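Local atomic coordinates of epoxide hydrolase (Aspergillus niger, PDB entry 3G02), a protein that probably hydrolyses epoxides to vicinal diols, as an alpha/beta-hydrolase-fold enzyme made enantioselective by directed evolution. Residues F88-E93 with I97-L102. The protein carries 9 engineered substitutions. Residues are numbered along the deposited sequence; the frame is centred on the assembly and turned at random.
Sequences FTTEIE and IHFAAL
Phe88 and Phe99 form a hydrogen-bonded pair of the antiparallel hairpin made by strands 87-92 and 95-102, at one margin of the alpha/beta-hydrolase sheet. The Phe99 ring, with CG placed between its backbone N and carbonyl carbon (chi1 59°), leans over the neighbouring strand. Phe88 CB lies over one face of it, off centre, 3.5 Å from Phe99 CZ, a CH-pi contact. The ring planes lie 30° apart, but the rings are displaced, with little of one above the other; Phe88 CD1 lies 3.5 Å from Phe99 CE2. Thr90 CG2 meets the edge of the Phe99 ring at CE1, 4.1 Å away. Farther along this face the Ile92 and Ile97 side chains cross at about a right angle, with Ile92 CD1 4.0 Å from Ile97 CG1. On the opposite face Thr89 CG2 sits 4.0 Å from His98 CA, while His98 ND1 is hydrogen-bonded to Ser149 OG and His98 NE2 to Gln87 OE1. Reciprocal backbone bonds join Phe88 with Phe99 and Thr90 with Ile97. Polar backbone pairing thus fixes the register, while the side chains of Thr90, Ile92, Ile97 and Phe99 pack against helix 167-180 and Phe88 meets Phe9 and Phe103.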
loop_
_atom_site.group_PDB
_atom_site.type_symbol
_atom_site.label_atom_id
_atom_site.label_comp_id
_atom_site.label_asym_id
_atom_site.label_seq_id
_atom_site.Cartn_x
_atom_site.Cartn_y
_atom_site.Cartn_z
ATOM N N PHE A 88 -19.139 15.109 23.273
ATOM C CA PHE A 88 -19.104 16.555 23.093
ATOM C C PHE A 88 -18.178 16.923 21.950
ATOM O O PHE A 88 -17.374 16.102 21.500
ATOM C CB PHE A 88 -18.604 17.243 24.368
ATOM C CG PHE A 88 -19.337 16.835 25.615
ATOM C CD1 PHE A 88 -18.914 15.730 26.353
ATOM C CD2 PHE A 88 -20.443 17.559 26.056
ATOM C CE1 PHE A 88 -19.587 15.346 27.509
ATOM C CE2 PHE A 88 -21.121 17.186 27.213
ATOM C CZ PHE A 88 -20.694 16.078 27.941
ATOM N N THR A 89 -18.294 18.158 21.473
ATOM C CA THR A 89 -17.254 18.741 20.634
ATOM C C THR A 89 -16.814 20.065 21.226
ATOM O O THR A 89 -17.592 20.757 21.887
ATOM C CB THR A 89 -17.696 18.975 19.171
ATOM O OG1 THR A 89 -18.792 19.897 19.129
ATOM C CG2 THR A 89 -18.097 17.671 18.493
ATOM N N THR A 90 -15.555 20.401 20.994
ATOM C CA THR A 90 -15.054 21.728 21.304
ATOM C C THR A 90 -14.105 22.132 20.191
ATOM O O THR A 90 -13.572 21.274 19.485
ATOM C CB THR A 90 -14.373 21.786 22.691
ATOM O OG1 THR A 90 -14.153 23.153 23.064
ATOM C CG2 THR A 90 -13.049 21.029 22.702
ATOM N N GLU A 91 -13.907 23.433 20.024
ATOM C CA GLU A 91 -13.004 23.917 18.994
ATOM C C GLU A 91 -11.639 24.259 19.561
ATOM O O GLU A 91 -11.515 25.027 20.515
ATOM C CB GLU A 91 -13.612 25.095 18.236
ATOM C CG GLU A 91 -14.808 24.695 17.384
ATOM C CD GLU A 91 -14.900 25.463 16.079
ATOM O OE1 GLU A 91 -15.943 25.345 15.397
ATOM O OE2 GLU A 91 -13.935 26.181 15.727
ATOM N N ILE A 92 -10.612 23.661 18.967
ATOM C CA ILE A 92 -9.235 23.892 19.364
ATOM C C ILE A 92 -8.443 24.197 18.101
ATOM O O ILE A 92 -8.416 23.388 17.170
ATOM C CB ILE A 92 -8.643 22.672 20.116
ATOM C CG1 ILE A 92 -9.362 22.477 21.457
ATOM C CG2 ILE A 92 -7.145 22.850 20.337
ATOM C CD1 ILE A 92 -9.225 21.085 22.042
ATOM N N GLU A 93 -7.829 25.379 18.065
ATOM C CA GLU A 93 -7.052 25.844 16.905
ATOM C C GLU A 93 -7.829 25.756 15.585
ATOM O O GLU A 93 -7.262 25.442 14.539
ATOM C CB GLU A 93 -5.713 25.094 16.813
ATOM C CG GLU A 93 -4.789 25.349 17.994
ATOM C CD GLU A 93 -3.510 24.530 17.960
ATOM O OE1 GLU A 93 -3.129 24.021 16.879
ATOM O OE2 GLU A 93 -2.878 24.405 19.027
ATOM N N ILE A 97 -12.898 19.273 17.753
ATOM C CA ILE A 97 -12.403 18.098 18.461
ATOM C C ILE A 97 -13.544 17.418 19.194
ATOM O O ILE A 97 -14.106 17.966 20.143
ATOM C CB ILE A 97 -11.234 18.434 19.426
ATOM C CG1 ILE A 97 -10.062 19.063 18.652
ATOM C CG2 ILE A 97 -10.783 17.191 20.206
ATOM C CD1 ILE A 97 -9.545 18.227 17.466
ATOM N N HIS A 98 -13.886 16.227 18.715
ATOM C CA HIS A 98 -14.884 15.370 19.326
ATOM C C HIS A 98 -14.262 14.586 20.485
ATOM O O HIS A 98 -13.081 14.221 20.442
ATOM C CB HIS A 98 -15.443 14.423 18.256
ATOM C CG HIS A 98 -16.188 13.249 18.807
ATOM N ND1 HIS A 98 -15.573 12.052 19.102
ATOM C CD2 HIS A 98 -17.496 13.090 19.111
ATOM C CE1 HIS A 98 -16.473 11.206 19.573
ATOM N NE2 HIS A 98 -17.647 11.810 19.588
ATOM N N PHE A 99 -15.050 14.342 21.527
ATOM C CA PHE A 99 -14.617 13.450 22.600
ATOM C C PHE A 99 -15.795 12.806 23.298
ATOM O O PHE A 99 -16.868 13.398 23.398
ATOM C CB PHE A 99 -13.689 14.150 23.615
ATOM C CG PHE A 99 -14.296 15.351 24.302
ATOM C CD1 PHE A 99 -14.236 16.611 23.711
ATOM C CD2 PHE A 99 -14.879 15.227 25.561
ATOM C CE1 PHE A 99 -14.777 17.727 24.353
ATOM C CE2 PHE A 99 -15.425 16.336 26.207
ATOM C CZ PHE A 99 -15.369 17.586 25.605
ATOM N N ALA A 100 -15.592 11.567 23.743
ATOM C CA ALA A 100 -16.512 10.908 24.656
ATOM C C ALA A 100 -15.921 11.060 26.051
ATOM O O ALA A 100 -14.710 11.233 26.210
ATOM C CB ALA A 100 -16.660 9.439 24.298
ATOM N N ALA A 101 -16.772 11.007 27.073
ATOM C CA ALA A 101 -16.284 11.187 28.435
ATOM C C ALA A 101 -17.202 10.598 29.484
ATOM O O ALA A 101 -18.413 10.544 29.301
ATOM C CB ALA A 101 -16.066 12.669 28.732
ATOM N N LEU A 102 -16.595 10.158 30.583
ATOM C CA LEU A 102 -17.314 9.984 31.836
ATOM C C LEU A 102 -16.681 10.947 32.822
ATOM O O LEU A 102 -15.518 10.788 33.193
ATOM C CB LEU A 102 -17.212 8.551 32.365
ATOM C CG LEU A 102 -17.918 7.431 31.598
ATOM C CD1 LEU A 102 -17.638 6.107 32.299
ATOM C CD2 LEU A 102 -19.419 7.655 31.470
#